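Local coordinates for protein endoglucanase (Clostridium thermocellum, PDB 2E4T) that hydrolyses beta-1,4-glucosidic bonds in cellulose and probably xyloglucan through its glycoside hydrolase family 44 module, one part of a longer multidomain protein, at residues L34-T39 with G403-T408; N397-A402 with W477-G482; P25-S30 with Y384-A389. All coordinates share one frame; numbering follows the deposited sequence.

Interaction 1: residues L34-T39 with G403-T408; sequences LDATVT and GINLYT. With ZN (zinc ion), chain B; GOL (glycerol), chain G.
The flat group of this contact is the carboxamide of N405, which meets T37 through OD1. At one corner OD1 accepts the backbone N of T37 at 2.8 Å, in the carbonyl plane and almost straight (167° at the hydrogen), while the CA of A36 lies 3.4 Å from the same OD1. At the other corner ND2 donates to O3 of a bound glycerol at 2.9 Å. In this crystal both ends of the amide are therefore engaged, which probably fixes its rotation. The glycerol, probably from the crystallisation liquor, also donates from O2 to the carbonyl O of D35, so it spans the gap between the loop and helix 398-408.

One helical turn further on, T408 takes the carbonyl of the same residue: its OG1 donates to T37 O at 2.7 Å, somewhat out of the carbonyl plane. With chi1 at 63°, this hydroxyl stands between the backbone N and the carbonyl carbon of its own residue, the rotamer that turns it to the loop. The hydroxyl of T37 itself looks to N409, just beyond the helix segment. Beneath the polar row, I404 supplies hydrocarbon, its CD1 meeting CD1 of L34 at 3.8 Å and its CG2 lying 4.1 Å from CB of A36.

D35 is the centre of an inverse gamma turn; its carboxylate end leads away from 403-408 and binds zinc through OD2 at 2.0 Å, together with A395 O and with E401 earlier on the same helix. A strandless loop can thus be fixed by side chains: both backbone polar atoms of T37 are satisfied by the helix, and the metal secures the adjoining turn, which probably holds the loop in one conformation.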
loop_
_atom_site.group_PDB
_atom_site.type_symbol
_atom_site.label_atom_id
_atom_site.label_comp_id
_atom_site.label_asym_id
_atom_site.label_seq_id
_atom_site.Cartn_x
_atom_site.Cartn_y
_atom_site.Cartn_z
ATOM N N LEU A 34 -10.830 -7.005 -5.348
ATOM C CA LEU A 34 -11.683 -5.850 -5.594
ATOM C C LEU A 34 -12.335 -5.892 -6.969
ATOM O O LEU A 34 -11.818 -6.455 -7.925
ATOM C CB LEU A 34 -10.889 -4.555 -5.500
ATOM C CG LEU A 34 -10.284 -4.222 -4.138
ATOM C CD1 LEU A 34 -9.614 -2.827 -4.207
ATOM C CD2 LEU A 34 -11.315 -4.274 -3.034
ATOM N N ASP A 35 -13.441 -5.131 -7.052
ATOM C CA ASP A 35 -14.078 -4.782 -8.314
ATOM C C ASP A 35 -13.382 -3.539 -8.895
ATOM O O ASP A 35 -13.951 -2.443 -9.002
ATOM C CB ASP A 35 -15.538 -4.453 -8.079
ATOM C CG ASP A 35 -16.250 -5.514 -7.270
ATOM O OD1 ASP A 35 -16.140 -6.713 -7.645
ATOM O OD2 ASP A 35 -16.985 -5.185 -6.286
ATOM N N ALA A 36 -12.097 -3.710 -9.191
ATOM C CA ALA A 36 -11.294 -2.612 -9.741
ATOM C C ALA A 36 -10.147 -3.271 -10.472
ATOM O O ALA A 36 -9.708 -4.395 -10.143
ATOM C CB ALA A 36 -10.733 -1.721 -8.651
ATOM N N THR A 37 -9.626 -2.566 -11.471
ATOM C CA THR A 37 -8.383 -2.970 -12.124
ATOM C C THR A 37 -7.241 -2.489 -11.253
ATOM O O THR A 37 -7.103 -1.261 -10.999
ATOM C CB THR A 37 -8.329 -2.333 -13.525
ATOM O OG1 THR A 37 -9.478 -2.779 -14.278
ATOM C CG2 THR A 37 -7.036 -2.663 -14.227
ATOM N N VAL A 38 -6.506 -3.414 -10.656
ATOM C CA VAL A 38 -5.413 -3.061 -9.763
ATOM C C VAL A 38 -4.095 -3.437 -10.401
ATOM O O VAL A 38 -4.004 -4.264 -11.303
ATOM C CB VAL A 38 -5.554 -3.725 -8.370
ATOM C CG1 VAL A 38 -6.895 -3.339 -7.715
ATOM C CG2 VAL A 38 -5.390 -5.233 -8.401
ATOM N N THR A 39 -3.014 -2.790 -9.878
ATOM C CA THR A 39 -1.690 -2.980 -10.486
ATOM C C THR A 39 -0.677 -3.602 -9.531
ATOM O O THR A 39 0.478 -3.795 -9.885
ATOM C CB THR A 39 -1.154 -1.658 -11.014
ATOM O OG1 THR A 39 -0.992 -0.774 -9.901
ATOM C CG2 THR A 39 -2.096 -1.038 -12.042
ATOM N N GLY A 403 -12.479 5.204 -7.384
ATOM C CA GLY A 403 -11.289 6.042 -7.267
ATOM C C GLY A 403 -10.055 5.380 -7.888
ATOM O O GLY A 403 -9.230 6.052 -8.542
ATOM N N ILE A 404 -9.937 4.054 -7.690
ATOM C CA ILE A 404 -8.839 3.303 -8.316
ATOM C C ILE A 404 -9.025 3.264 -9.849
ATOM O O ILE A 404 -8.097 3.580 -10.607
ATOM C CB ILE A 404 -8.752 1.870 -7.724
ATOM C CG1 ILE A 404 -8.388 1.946 -6.241
ATOM C CG2 ILE A 404 -7.772 1.040 -8.513
ATOM C CD1 ILE A 404 -8.595 0.630 -5.489
ATOM N N ASN A 405 -10.221 2.829 -10.313
ATOM C CA ASN A 405 -10.435 2.713 -11.763
ATOM C C ASN A 405 -10.304 4.047 -12.475
ATOM O O ASN A 405 -9.988 4.071 -13.679
ATOM C CB ASN A 405 -11.813 2.099 -12.059
ATOM C CG ASN A 405 -11.806 0.597 -11.913
ATOM O OD1 ASN A 405 -10.795 -0.087 -12.016
ATOM N ND2 ASN A 405 -13.042 0.055 -11.696
ATOM N N LEU A 406 -10.546 5.168 -11.800
ATOM C CA LEU A 406 -10.376 6.474 -12.451
ATOM C C LEU A 406 -8.919 6.602 -12.971
ATOM O O LEU A 406 -8.686 7.288 -13.988
ATOM C CB LEU A 406 -10.725 7.585 -11.495
ATOM C CG LEU A 406 -10.955 8.951 -12.158
ATOM C CD1 LEU A 406 -12.171 8.981 -13.055
ATOM C CD2 LEU A 406 -11.028 10.040 -11.067
ATOM N N TYR A 407 -7.970 5.981 -12.254
ATOM C CA TYR A 407 -6.587 5.950 -12.690
ATOM C C TYR A 407 -6.260 4.762 -13.575
ATOM O O TYR A 407 -5.472 4.904 -14.525
ATOM C CB TYR A 407 -5.626 5.924 -11.494
ATOM C CG TYR A 407 -5.581 7.237 -10.753
ATOM C CD1 TYR A 407 -4.514 8.144 -10.979
ATOM C CD2 TYR A 407 -6.569 7.585 -9.831
ATOM C CE1 TYR A 407 -4.443 9.343 -10.315
ATOM C CE2 TYR A 407 -6.538 8.804 -9.170
ATOM C CZ TYR A 407 -5.443 9.695 -9.383
ATOM O OH TYR A 407 -5.377 10.915 -8.763
ATOM N N THR A 408 -6.777 3.577 -13.281
ATOM C CA THR A 408 -6.277 2.368 -13.916
ATOM C C THR A 408 -7.097 1.891 -15.091
ATOM O O THR A 408 -6.596 1.046 -15.873
ATOM C CB THR A 408 -6.192 1.212 -12.879
ATOM O OG1 THR A 408 -7.557 0.989 -12.477
ATOM C CG2 THR A 408 -5.295 1.533 -11.728
HETATM ZN ZN ZN B . -17.105 -3.465 -5.353
HETATM C C1 GOL G . -16.956 -0.160 -8.637
HETATM O O1 GOL G . -18.156 -0.622 -9.230
HETATM C C2 GOL G . -15.937 0.207 -9.709
HETATM O O2 GOL G . -15.643 -0.926 -10.516
HETATM C C3 GOL G . -16.426 1.348 -10.556
HETATM O O3 GOL G . -15.351 1.781 -11.401
HETATM O O HOH W 1 -12.277 -2.172 -14.258
#

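Interaction 2: residues N397-A402 with W477-G482; sequences NNYTEA and WAFDRG. With ZN (zinc ion), chain B.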
loop_
_atom_site.group_PDB
_atom_site.type_symbol
_atom_site.label_atom_id
_atom_site.label_comp_id
_atom_site.label_asym_id
_atom_site.label_seq_id
_atom_site.Cartn_x
_atom_site.Cartn_y
_atom_site.Cartn_z
ATOM N N ASN A 397 -16.565 -1.573 -1.038
ATOM C CA ASN A 397 -16.112 -0.180 -1.097
ATOM C C ASN A 397 -16.186 0.334 -2.534
ATOM O O ASN A 397 -15.147 0.534 -3.209
ATOM C CB ASN A 397 -14.701 -0.075 -0.521
ATOM C CG ASN A 397 -14.650 -0.392 0.936
ATOM O OD1 ASN A 397 -15.026 0.439 1.749
ATOM N ND2 ASN A 397 -14.111 -1.569 1.300
ATOM N N ASN A 398 -17.413 0.485 -3.024
ATOM C CA ASN A 398 -17.617 0.771 -4.460
ATOM C C ASN A 398 -17.030 2.117 -4.889
ATOM O O ASN A 398 -16.556 2.245 -6.015
ATOM C CB ASN A 398 -19.103 0.691 -4.837
ATOM C CG ASN A 398 -19.990 1.571 -3.986
ATOM O OD1 ASN A 398 -20.000 1.455 -2.747
ATOM N ND2 ASN A 398 -20.802 2.427 -4.623
ATOM N N TYR A 399 -17.144 3.146 -4.026
ATOM C CA TYR A 399 -16.530 4.428 -4.363
ATOM C C TYR A 399 -15.008 4.370 -4.275
ATOM O O TYR A 399 -14.323 4.980 -5.119
ATOM C CB TYR A 399 -17.138 5.579 -3.570
ATOM C CG TYR A 399 -18.410 6.096 -4.180
ATOM C CD1 TYR A 399 -18.366 6.941 -5.275
ATOM C CD2 TYR A 399 -19.674 5.740 -3.671
ATOM C CE1 TYR A 399 -19.545 7.443 -5.858
ATOM C CE2 TYR A 399 -20.852 6.232 -4.239
ATOM C CZ TYR A 399 -20.785 7.101 -5.322
ATOM O OH TYR A 399 -21.959 7.580 -5.847
ATOM N N THR A 400 -14.436 3.631 -3.298
ATOM C CA THR A 400 -12.987 3.468 -3.309
ATOM C C THR A 400 -12.560 2.830 -4.630
ATOM O O THR A 400 -11.537 3.211 -5.257
ATOM C CB THR A 400 -12.549 2.569 -2.135
ATOM O OG1 THR A 400 -13.186 2.994 -0.944
ATOM C CG2 THR A 400 -11.056 2.514 -2.008
ATOM N N GLU A 401 -13.307 1.804 -5.063
ATOM C CA GLU A 401 -12.991 1.108 -6.300
ATOM C C GLU A 401 -13.066 2.034 -7.504
ATOM O O GLU A 401 -12.223 1.970 -8.414
ATOM C CB GLU A 401 -13.941 -0.085 -6.468
ATOM C CG GLU A 401 -13.632 -1.169 -5.455
ATOM C CD GLU A 401 -14.720 -2.256 -5.402
ATOM O OE1 GLU A 401 -15.941 -1.943 -5.622
ATOM O OE2 GLU A 401 -14.390 -3.429 -5.084
ATOM N N ALA A 402 -14.088 2.919 -7.544
ATOM C CA ALA A 402 -14.182 3.912 -8.617
ATOM C C ALA A 402 -12.929 4.815 -8.587
ATOM O O ALA A 402 -12.417 5.209 -9.641
ATOM C CB ALA A 402 -15.430 4.736 -8.465
ATOM N N TRP A 477 -14.230 11.562 -18.249
ATOM C CA TRP A 477 -14.892 10.478 -17.544
ATOM C C TRP A 477 -15.022 10.869 -16.074
ATOM O O TRP A 477 -14.118 11.519 -15.536
ATOM C CB TRP A 477 -14.082 9.168 -17.684
ATOM C CG TRP A 477 -14.116 8.606 -19.065
ATOM C CD1 TRP A 477 -14.909 7.533 -19.460
ATOM C CD2 TRP A 477 -13.377 8.985 -20.212
ATOM N NE1 TRP A 477 -14.686 7.240 -20.755
ATOM C CE2 TRP A 477 -13.770 8.117 -21.257
ATOM C CE3 TRP A 477 -12.409 9.953 -20.467
ATOM C CZ2 TRP A 477 -13.232 8.194 -22.552
ATOM C CZ3 TRP A 477 -11.852 10.040 -21.733
ATOM C CH2 TRP A 477 -12.286 9.177 -22.747
ATOM N N ALA A 478 -16.142 10.527 -15.433
ATOM C CA ALA A 478 -16.325 11.017 -14.060
ATOM C C ALA A 478 -17.218 10.078 -13.267
ATOM O O ALA A 478 -18.014 9.313 -13.814
ATOM C CB ALA A 478 -16.935 12.427 -14.054
ATOM N N PHE A 479 -17.077 10.194 -11.934
ATOM C CA PHE A 479 -18.063 9.636 -11.011
ATOM C C PHE A 479 -18.480 10.725 -10.015
ATOM O O PHE A 479 -17.845 11.775 -9.864
ATOM C CB PHE A 479 -17.573 8.355 -10.295
ATOM C CG PHE A 479 -16.384 8.540 -9.368
ATOM C CD1 PHE A 479 -16.553 8.987 -8.061
ATOM C CD2 PHE A 479 -15.086 8.224 -9.796
ATOM C CE1 PHE A 479 -15.481 9.083 -7.201
ATOM C CE2 PHE A 479 -14.014 8.308 -8.925
ATOM C CZ PHE A 479 -14.202 8.721 -7.607
ATOM N N ASP A 480 -19.634 10.474 -9.357
ATOM C CA ASP A 480 -20.265 11.511 -8.550
ATOM C C ASP A 480 -21.290 10.808 -7.627
ATOM O O ASP A 480 -21.338 9.573 -7.580
ATOM C CB ASP A 480 -20.876 12.615 -9.422
ATOM C CG ASP A 480 -21.833 12.044 -10.444
ATOM O OD1 ASP A 480 -22.554 11.043 -10.140
ATOM O OD2 ASP A 480 -21.891 12.628 -11.563
ATOM N N ARG A 481 -22.107 11.576 -6.922
ATOM C CA ARG A 481 -23.105 10.958 -6.009
ATOM C C ARG A 481 -24.136 10.154 -6.756
ATOM O O ARG A 481 -24.763 9.256 -6.160
ATOM C CB ARG A 481 -23.758 12.022 -5.146
ATOM C CG ARG A 481 -22.858 12.393 -4.007
ATOM C CD ARG A 481 -23.326 13.571 -3.237
ATOM N NE ARG A 481 -23.266 14.789 -4.039
ATOM C CZ ARG A 481 -23.597 15.997 -3.592
ATOM N NH1 ARG A 481 -24.039 16.131 -2.324
ATOM N NH2 ARG A 481 -23.533 17.043 -4.397
ATOM N N GLY A 482 -24.404 10.483 -7.999
ATOM C CA GLY A 482 -25.403 9.718 -8.748
ATOM C C GLY A 482 -25.004 8.271 -8.960
ATOM O O GLY A 482 -25.869 7.365 -9.017
HETATM ZN ZN ZN B . -17.105 -3.465 -5.353
#
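Helix 398-402 and strand 477-480 run nearly antiparallel, at 160° with their axes 10.0 Å apart, and the backbones come nearest where A402 faces F479. Side chains fill the space between them. CB of A402 sits over one face of the F479 ring, 3.9 Å from its centroid and 18° off the normal, a CH-pi contact displaced a little toward CD2. F479 reaches this place with its CG between the backbone N and the carbonyl carbon (chi1 64°), which turns the ring up against the helix. Its other approach to the helix is to Y399: CD1 of Y399 and CD1 of F479 are 3.9 Å apart, with the phenylalanine atom lying at the edge of the tyrosine ring and near its plane.

The tyrosine runs past F479 to D480, where its OH donates to the carbonyl O of D480 at 2.7 Å, tilted modestly out of the carbonyl plane. That bond brings the buried phenol to a polar partner. The side chain of D480 turns the other way, to a salt bridge with R489 and a weak bond from G482 N to its OD1. I368, on helix 368-384, packs against both Y399 and F479.

On the helix, E401 leads away from the strand, and its OE1 binds zinc at 1.9 Å alongside D35 and A395 O. One short helical turn therefore serves two environments. Toward the nine-stranded beta domain it offers a methyl group and an aromatic ring with a single hydrogen bond from its hydroxyl; toward the metal it offers a carboxylate. This part of the joint between barrel and beta domain is accordingly mostly apolar, with one hydrogen bond across the two segments, made by the tyrosine hydroxyl.

Interaction 3: residues P25-S30 with Y384-A389; sequences PYIYGS and YGVYLA
Y26 and A389 join at the tight end of this contact, where backbone meets backbone. A389 N donates to Y26 O at 3.2 Å, and A389 O accepts G29 N at 2.9 Å, the latter bond bent to 132° at the hydrogen. Between these two bonds the chain turns a corner at I27 and Y28, so A389 is held through both its N and its O. L388 adds a CA-H...O contact to the same Y26 O. Close packing continues beside the corner, where CG2 of I27 lies 3.1 Å from V386 O and 4.1 Å from V386 CG1.

The looser side belongs to the tyrosines, both partly exposed. The edge of Y26 turns toward the face of Y387 in an offset edge-to-face pair, centroids 5.6 Å apart and planes at 80°. Y387 sends its CG anti to the backbone N (chi1 177°); although the side chain sets off away from 25-30, the ring comes back alongside Y26, and its OH is hydrogen-bonded to E226.

Strand 26-30 is the first of eight parallel strands and 388-391 the last. S30 also makes backbone hydrogen bonds with A40 and R42 of strand 40-43; the first strand thus pairs with the second and, here, with the last, closing the TIM barrel.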
loop_
_atom_site.group_PDB
_atom_site.type_symbol
_atom_site.label_atom_id
_atom_site.label_comp_id
_atom_site.label_asym_id
_atom_site.label_seq_id
_atom_site.Cartn_x
_atom_site.Cartn_y
_atom_site.Cartn_z
ATOM N N PRO A 25 4.178 2.404 -11.386
ATOM C CA PRO A 25 2.950 1.741 -11.826
ATOM C C PRO A 25 2.216 1.014 -10.716
ATOM O O PRO A 25 1.046 0.660 -10.916
ATOM C CB PRO A 25 3.417 0.755 -12.909
ATOM C CG PRO A 25 4.697 1.378 -13.498
ATOM C CD PRO A 25 5.339 2.028 -12.241
ATOM N N TYR A 26 2.898 0.740 -9.596
ATOM C CA TYR A 26 2.422 -0.209 -8.591
ATOM C C TYR A 26 1.689 0.460 -7.435
ATOM O O TYR A 26 1.366 -0.202 -6.441
ATOM C CB TYR A 26 3.605 -1.037 -8.035
ATOM C CG TYR A 26 4.492 -1.562 -9.134
ATOM C CD1 TYR A 26 3.955 -2.335 -10.206
ATOM C CD2 TYR A 26 5.866 -1.298 -9.116
ATOM C CE1 TYR A 26 4.791 -2.796 -11.220
ATOM C CE2 TYR A 26 6.693 -1.763 -10.125
ATOM C CZ TYR A 26 6.172 -2.519 -11.170
ATOM O OH TYR A 26 6.998 -2.974 -12.170
ATOM N N ILE A 27 1.355 1.775 -7.564
ATOM C CA ILE A 27 0.658 2.464 -6.511
ATOM C C ILE A 27 -0.826 2.152 -6.456
ATOM O O ILE A 27 -1.496 2.506 -5.471
ATOM C CB ILE A 27 0.883 3.987 -6.574
ATOM C CG1 ILE A 27 0.402 4.566 -7.895
ATOM C CG2 ILE A 27 2.363 4.304 -6.280
ATOM C CD1 ILE A 27 0.376 6.080 -7.889
ATOM N N TYR A 28 -1.369 1.506 -7.495
ATOM C CA TYR A 28 -2.808 1.285 -7.627
ATOM C C TYR A 28 -3.191 -0.137 -7.246
ATOM O O TYR A 28 -3.975 -0.817 -7.935
ATOM C CB TYR A 28 -3.258 1.590 -9.076
ATOM C CG TYR A 28 -2.739 2.913 -9.596
ATOM C CD1 TYR A 28 -3.233 4.139 -9.137
ATOM C CD2 TYR A 28 -1.772 2.954 -10.598
ATOM C CE1 TYR A 28 -2.774 5.341 -9.634
ATOM C CE2 TYR A 28 -1.303 4.164 -11.108
ATOM C CZ TYR A 28 -1.812 5.362 -10.642
ATOM O OH TYR A 28 -1.375 6.592 -11.112
ATOM N N GLY A 29 -2.632 -0.622 -6.110
ATOM C CA GLY A 29 -2.824 -2.016 -5.742
ATOM C C GLY A 29 -3.886 -2.228 -4.651
ATOM O O GLY A 29 -4.446 -1.287 -4.062
ATOM N N SER A 30 -4.097 -3.535 -4.355
ATOM C CA SER A 30 -5.008 -3.907 -3.278
ATOM C C SER A 30 -4.463 -5.164 -2.548
ATOM O O SER A 30 -3.659 -5.926 -3.078
ATOM C CB SER A 30 -6.446 -4.178 -3.786
ATOM O OG SER A 30 -6.528 -5.375 -4.550
ATOM N N TYR A 384 4.252 12.318 -5.368
ATOM C CA TYR A 384 5.289 12.425 -4.361
ATOM C C TYR A 384 6.226 11.240 -4.383
ATOM O O TYR A 384 7.177 11.218 -3.583
ATOM C CB TYR A 384 4.687 12.809 -2.990
ATOM C CG TYR A 384 4.051 14.211 -2.966
ATOM C CD1 TYR A 384 4.825 15.327 -2.755
ATOM C CD2 TYR A 384 2.750 14.406 -3.277
ATOM C CE1 TYR A 384 4.266 16.613 -2.807
ATOM C CE2 TYR A 384 2.160 15.677 -3.342
ATOM C CZ TYR A 384 2.951 16.788 -3.152
ATOM O OH TYR A 384 2.367 18.029 -3.281
ATOM N N GLY A 385 6.038 10.273 -5.265
ATOM C CA GLY A 385 7.048 9.251 -5.464
ATOM C C GLY A 385 6.903 7.989 -4.665
ATOM O O GLY A 385 7.900 7.233 -4.551
ATOM N N VAL A 386 5.699 7.670 -4.177
ATOM C CA VAL A 386 5.496 6.362 -3.572
ATOM C C VAL A 386 5.649 5.286 -4.636
ATOM O O VAL A 386 5.245 5.451 -5.785
ATOM C CB VAL A 386 4.088 6.328 -2.898
ATOM C CG1 VAL A 386 3.694 4.971 -2.440
ATOM C CG2 VAL A 386 4.049 7.337 -1.759
ATOM N N TYR A 387 6.279 4.158 -4.239
ATOM C CA TYR A 387 6.575 3.074 -5.167
ATOM C C TYR A 387 5.438 2.056 -5.330
ATOM O O TYR A 387 5.158 1.567 -6.436
ATOM C CB TYR A 387 7.818 2.341 -4.646
ATOM C CG TYR A 387 8.217 1.142 -5.447
ATOM C CD1 TYR A 387 8.626 1.263 -6.782
ATOM C CD2 TYR A 387 8.230 -0.125 -4.863
ATOM C CE1 TYR A 387 9.013 0.142 -7.508
ATOM C CE2 TYR A 387 8.669 -1.245 -5.587
ATOM C CZ TYR A 387 9.080 -1.088 -6.904
ATOM O OH TYR A 387 9.525 -2.147 -7.659
ATOM N N LEU A 388 4.800 1.694 -4.220
ATOM C CA LEU A 388 3.772 0.653 -4.243
ATOM C C LEU A 388 2.778 1.031 -3.154
ATOM O O LEU A 388 3.164 1.523 -2.086
ATOM C CB LEU A 388 4.395 -0.737 -4.023
ATOM C CG LEU A 388 3.423 -1.920 -3.981
ATOM C CD1 LEU A 388 4.066 -3.169 -4.557
ATOM C CD2 LEU A 388 2.916 -2.217 -2.568
ATOM N N ALA A 389 1.479 0.754 -3.411
ATOM C CA ALA A 389 0.481 0.941 -2.357
ATOM C C ALA A 389 -0.615 -0.077 -2.608
ATOM O O ALA A 389 -0.954 -0.397 -3.744
ATOM C CB ALA A 389 -0.042 2.379 -2.334
#

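How the interactions relate
Interaction 3 is the buried one, close to the centre of the chain, and relies on main-chain bonds between barrel strands. Interactions 1 and 2 lie farther out, only partly buried, and share helix 398-408, which follows strand 388-391 of interaction 3. Interaction 1 fixes a loop to that helix mainly by polar side chains, whereas interaction 2 sets the helix against the beta domain through largely apolar groups. Both reach the same zinc ion, and E401 OE2 probably accepts D35 N as well. T39 ties interaction 1 to interaction 3 through P25 O and Y28 O; interactions 2 and 3 do not touch.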